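Local atomic coordinates of putative branched-chain amino acid transport system substrate-binding protein (Rhodopseudomonas palustris, PDB entry 3TX6), a protein that probably binds aromatic acids such as lignin-derived p-coumarate in the periplasm for an ABC transporter, and holds 3-(4-hydroxyphenyl)pyruvic acid in its cleft. Residues Arg296-Pro299 / Val300-Thr304; Arg213-Lys216 / Gly217-Gln221. All blocks are in the same frame, centred on the assembly; numbering follows the deposited sequence.

Contact 1 (Arg296-Pro299 / Val300-Thr304); sequences RVVP and VALKT
Val298 and Pro299 meet Val300 and Leu302 in the proline-kinked last turns of helix 282-304, an outer helix of an alpha/beta domain in the periplasmic binding protein fold. The kink comes from Pro299 itself: its ring nitrogen carries no hydrogen, so the bond back to the preceding turn is missing. Pro299 CB lies 3.3 Å from Val300 N. From Ala301 onward the helical pattern resumes. Ala301 N reaches Val297 O at 3.0 Å, in the carbonyl plane and with an N-H...O angle of 166°. Leu302 N takes Val298 O at 2.8 Å from a direction close to the carbonyl axis. The next bond, from Lys303 N to Pro299 O, is weak, long at 3.3 Å and bent to 131°. Lys303 also lays its CG 3.5 Å from Pro299 O.

Val300 comes one turn after Arg296. Its CG2 lies beside the backbone N, opposite the carbonyl carbon, and from there rests 3.6 Å from Arg296 O. The Val300 side chain also packs on Ala319 of helix 310-322, and Ala301 touches Phe312 and Ile316 of the same helix. Arg296 turns its guanidinium to the segment that follows helix 310-322, where NE forms a salt bridge with Glu323.

Val298 and Pro299 both touch Ile38 of edge strand 37-38, so the kinked turn also packs against the margin of that sheet. Val298 places CG1 opposite its own N (chi1 164°), beside the carbonyl carbon, where it meets Leu302. There one methyl of each side chain touches, the two running at a slant: Val298 CG1 to Leu302 CD1 is 3.7 Å, while Leu302 CG lies 3.4 Å from Val298 O, close beside the oxygen that the Leu302 N-H already holds.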
loop_
_atom_site.group_PDB
_atom_site.type_symbol
_atom_site.label_atom_id
_atom_site.label_comp_id
_atom_site.label_asym_id
_atom_site.label_seq_id
_atom_site.Cartn_x
_atom_site.Cartn_y
_atom_site.Cartn_z
ATOM N N ARG A 296 -7.224 -17.308 -6.346
ATOM C CA ARG A 296 -6.739 -17.727 -7.682
ATOM C C ARG A 296 -5.620 -18.755 -7.576
ATOM O O ARG A 296 -5.641 -19.768 -8.301
ATOM C CB ARG A 296 -6.161 -16.542 -8.500
ATOM C CG ARG A 296 -7.198 -15.721 -9.189
ATOM C CD ARG A 296 -7.814 -16.425 -10.395
ATOM N NE ARG A 296 -6.953 -16.679 -11.544
ATOM C CZ ARG A 296 -6.706 -15.823 -12.554
ATOM N NH1 ARG A 296 -7.190 -14.598 -12.588
ATOM N NH2 ARG A 296 -5.936 -16.205 -13.541
ATOM N N VAL A 297 -4.631 -18.506 -6.705
ATOM C CA VAL A 297 -3.421 -19.299 -6.800
ATOM C C VAL A 297 -3.505 -20.593 -5.959
ATOM O O VAL A 297 -2.890 -21.597 -6.285
ATOM C CB VAL A 297 -2.141 -18.535 -6.442
ATOM C CG1 VAL A 297 -1.842 -17.409 -7.428
ATOM C CG2 VAL A 297 -2.078 -18.079 -4.998
ATOM N N VAL A 298 -4.224 -20.568 -4.855
ATOM C CA VAL A 298 -4.331 -21.760 -4.008
ATOM C C VAL A 298 -4.976 -22.946 -4.756
ATOM O O VAL A 298 -4.471 -24.069 -4.635
ATOM C CB VAL A 298 -5.044 -21.436 -2.662
ATOM C CG1 VAL A 298 -5.510 -22.734 -1.954
ATOM C CG2 VAL A 298 -4.122 -20.573 -1.774
ATOM N N PRO A 299 -6.105 -22.729 -5.481
ATOM C CA PRO A 299 -6.625 -23.930 -6.194
ATOM C C PRO A 299 -5.625 -24.532 -7.183
ATOM O O PRO A 299 -5.574 -25.736 -7.332
ATOM C CB PRO A 299 -7.910 -23.421 -6.882
ATOM C CG PRO A 299 -8.333 -22.250 -6.014
ATOM C CD PRO A 299 -7.039 -21.590 -5.564
ATOM N N VAL A 300 -4.797 -23.695 -7.810
ATOM C CA VAL A 300 -3.754 -24.186 -8.692
ATOM C C VAL A 300 -2.748 -25.063 -7.918
ATOM O O VAL A 300 -2.463 -26.216 -8.329
ATOM C CB VAL A 300 -3.034 -23.041 -9.437
ATOM C CG1 VAL A 300 -1.863 -23.575 -10.281
ATOM C CG2 VAL A 300 -4.011 -22.250 -10.288
ATOM N N ALA A 301 -2.291 -24.543 -6.790
ATOM C CA ALA A 301 -1.365 -25.255 -5.937
ATOM C C ALA A 301 -1.994 -26.573 -5.435
ATOM O O ALA A 301 -1.318 -27.621 -5.388
ATOM C CB ALA A 301 -0.878 -24.354 -4.776
ATOM N N LEU A 302 -3.276 -26.540 -5.080
ATOM C CA LEU A 302 -3.970 -27.724 -4.551
ATOM C C LEU A 302 -4.070 -28.897 -5.573
ATOM O O LEU A 302 -4.229 -30.048 -5.200
ATOM C CB LEU A 302 -5.376 -27.369 -4.057
ATOM C CG LEU A 302 -5.506 -26.625 -2.718
ATOM C CD1 LEU A 302 -6.938 -26.084 -2.476
ATOM C CD2 LEU A 302 -5.042 -27.482 -1.561
ATOM N N LYS A 303 -3.954 -28.588 -6.857
ATOM C CA LYS A 303 -3.969 -29.602 -7.876
ATOM C C LYS A 303 -2.835 -30.569 -7.743
ATOM O O LYS A 303 -3.029 -31.756 -8.078
ATOM C CB LYS A 303 -3.990 -29.043 -9.304
ATOM C CG LYS A 303 -5.261 -28.336 -9.664
ATOM C CD LYS A 303 -5.200 -27.770 -11.088
ATOM C CE LYS A 303 -6.513 -27.110 -11.483
ATOM N NZ LYS A 303 -6.435 -26.613 -12.870
ATOM N N THR A 304 -1.670 -30.071 -7.297
ATOM C CA THR A 304 -0.417 -30.822 -7.376
ATOM C C THR A 304 0.346 -30.970 -6.047
ATOM O O THR A 304 1.370 -31.637 -5.990
ATOM C CB THR A 304 0.524 -30.194 -8.399
ATOM O OG1 THR A 304 0.886 -28.878 -7.970
ATOM C CG2 THR A 304 -0.125 -30.165 -9.815
#

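Contact 2 (Arg213-Lys216 / Gly217-Gln221); sequences RGYK and GLIYQ
The Tyr215 ring lies over the backbone of Gly217, whose N sits 3.5 Å above the ring plane and over its centre. With no side chain on Gly217, the phenol can slide across the turn until Tyr215 OH is 3.5 Å from Gly217 CA. The chi1 of -175° sets the ring opposite the Tyr215 N and beside the carbonyl carbon, folding it forward onto the chain it precedes. Round the rim of the ring, Leu218 O lies in the plane, 3.9 Å from Tyr215 OH, and Ile219 brings CG1 to 4.0 Å from Tyr215 CE2.

The turn links helix 200-213 to strand 218-221, an alpha-to-beta connection of an alpha/beta domain. A Schellman motif closes the helix, with Gly214 at positive phi (99°) sending the chain off toward Tyr215.

Farther out, Tyr215 OH is hydrogen-bonded to Pro191 O, just ahead of strand 193-197, which fixes the far end of the ring. Arg211 NH2, from the last turn of the helix, bonds both Tyr215 O and Gly217 O, tying the two sides of the bend together. Beyond them Leu218 and Tyr220 pair with Ile194, and Ile219 with Leu242, in the neighbouring strands.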
loop_
_atom_site.group_PDB
_atom_site.type_symbol
_atom_site.label_atom_id
_atom_site.label_comp_id
_atom_site.label_asym_id
_atom_site.label_seq_id
_atom_site.Cartn_x
_atom_site.Cartn_y
_atom_site.Cartn_z
ATOM N N ARG A 213 1.427 28.086 7.000
ATOM C CA ARG A 213 2.614 28.973 6.767
ATOM C C ARG A 213 2.426 29.852 5.551
ATOM O O ARG A 213 3.228 30.748 5.281
ATOM C CB ARG A 213 3.858 28.113 6.566
ATOM C CG ARG A 213 5.162 28.822 6.201
ATOM C CD ARG A 213 5.870 29.322 7.437
ATOM N NE ARG A 213 6.885 30.324 7.113
ATOM C CZ ARG A 213 7.558 31.053 8.009
ATOM N NH1 ARG A 213 7.334 30.905 9.321
ATOM N NH2 ARG A 213 8.474 31.944 7.597
ATOM N N GLY A 214 1.376 29.577 4.794
ATOM C CA GLY A 214 1.026 30.422 3.680
ATOM C C GLY A 214 1.509 29.881 2.358
ATOM O O GLY A 214 1.559 30.647 1.412
ATOM N N TYR A 215 1.797 28.565 2.267
ATOM C CA TYR A 215 2.080 27.975 0.991
ATOM C C TYR A 215 0.790 27.969 0.115
ATOM O O TYR A 215 -0.280 27.530 0.579
ATOM C CB TYR A 215 2.646 26.553 1.169
ATOM C CG TYR A 215 3.071 25.968 -0.150
ATOM C CD1 TYR A 215 4.085 26.585 -0.912
ATOM C CD2 TYR A 215 2.400 24.883 -0.693
ATOM C CE1 TYR A 215 4.442 26.087 -2.144
ATOM C CE2 TYR A 215 2.760 24.366 -1.932
ATOM C CZ TYR A 215 3.790 24.975 -2.647
ATOM O OH TYR A 215 4.108 24.466 -3.873
ATOM N N LYS A 216 0.901 28.440 -1.136
ATOM C CA LYS A 216 -0.254 28.563 -2.038
ATOM C C LYS A 216 -0.268 27.616 -3.197
ATOM O O LYS A 216 -1.278 27.505 -3.919
ATOM C CB LYS A 216 -0.377 29.989 -2.597
ATOM C CG LYS A 216 -1.146 30.965 -1.715
ATOM C CD LYS A 216 -0.381 31.242 -0.432
ATOM C CE LYS A 216 -0.470 32.696 0.024
ATOM N NZ LYS A 216 0.693 33.040 0.869
ATOM N N GLY A 217 0.847 26.919 -3.390
ATOM C CA GLY A 217 0.967 25.974 -4.496
ATOM C C GLY A 217 0.150 24.722 -4.308
ATOM O O GLY A 217 -0.454 24.500 -3.234
ATOM N N LEU A 218 0.092 23.930 -5.386
ATOM C CA LEU A 218 -0.544 22.632 -5.327
ATOM C C LEU A 218 0.245 21.693 -4.400
ATOM O O LEU A 218 1.478 21.683 -4.414
ATOM C CB LEU A 218 -0.762 22.026 -6.724
ATOM C CG LEU A 218 -1.755 22.726 -7.682
ATOM C CD1 LEU A 218 -1.866 22.007 -9.031
ATOM C CD2 LEU A 218 -3.136 22.834 -7.015
ATOM N N ILE A 219 -0.470 20.932 -3.567
ATOM C CA ILE A 219 0.182 19.866 -2.741
ATOM C C ILE A 219 -0.296 18.486 -3.159
ATOM O O ILE A 219 -1.529 18.260 -3.449
ATOM C CB ILE A 219 -0.120 20.037 -1.236
ATOM C CG1 ILE A 219 0.367 21.398 -0.741
ATOM C CG2 ILE A 219 0.490 18.887 -0.401
ATOM C CD1 ILE A 219 -0.113 21.755 0.683
ATOM N N TYR A 220 0.696 17.591 -3.270
ATOM C CA TYR A 220 0.484 16.255 -3.765
ATOM C C TYR A 220 0.847 15.261 -2.679
ATOM O O TYR A 220 1.863 15.412 -1.948
ATOM C CB TYR A 220 1.328 16.018 -5.037
ATOM C CG TYR A 220 0.838 16.802 -6.270
ATOM C CD1 TYR A 220 1.104 18.181 -6.453
ATOM C CD2 TYR A 220 0.099 16.174 -7.230
ATOM C CE1 TYR A 220 0.593 18.870 -7.560
ATOM C CE2 TYR A 220 -0.396 16.866 -8.351
ATOM C CZ TYR A 220 -0.149 18.217 -8.512
ATOM O OH TYR A 220 -0.647 18.856 -9.657
ATOM N N GLN A 221 -0.004 14.248 -2.568
ATOM C CA GLN A 221 0.145 13.228 -1.521
ATOM C C GLN A 221 0.260 11.875 -2.170
ATOM O O GLN A 221 -0.386 11.616 -3.229
ATOM C CB GLN A 221 -1.018 13.215 -0.505
ATOM C CG GLN A 221 -1.094 14.421 0.421
ATOM C CD GLN A 221 -0.122 14.367 1.587
ATOM O OE1 GLN A 221 0.439 13.303 1.880
ATOM N NE2 GLN A 221 0.050 15.486 2.304
#

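Contact 1 lies on a helix beside one sheet, while contact 2 leads into a strand of the other; the two lie on opposite sides of the chain's centre, about 26 and 24 Å from it. Their own centres are about 49 Å apart, and their nearest atoms about 29 Å, so neither touches the other. As in other binding proteins of this type, the ligand, here 3-(4-hydroxyphenyl)pyruvic acid, lies in the cleft between the two domains. The residues of 296-304 follow the stretch of chain, 77 to 286, that supplies the pocket, and belong to a helix whose beginning falls within it. Residues 213-221, earlier in sequence, lead from a helix into a central strand of its sheet.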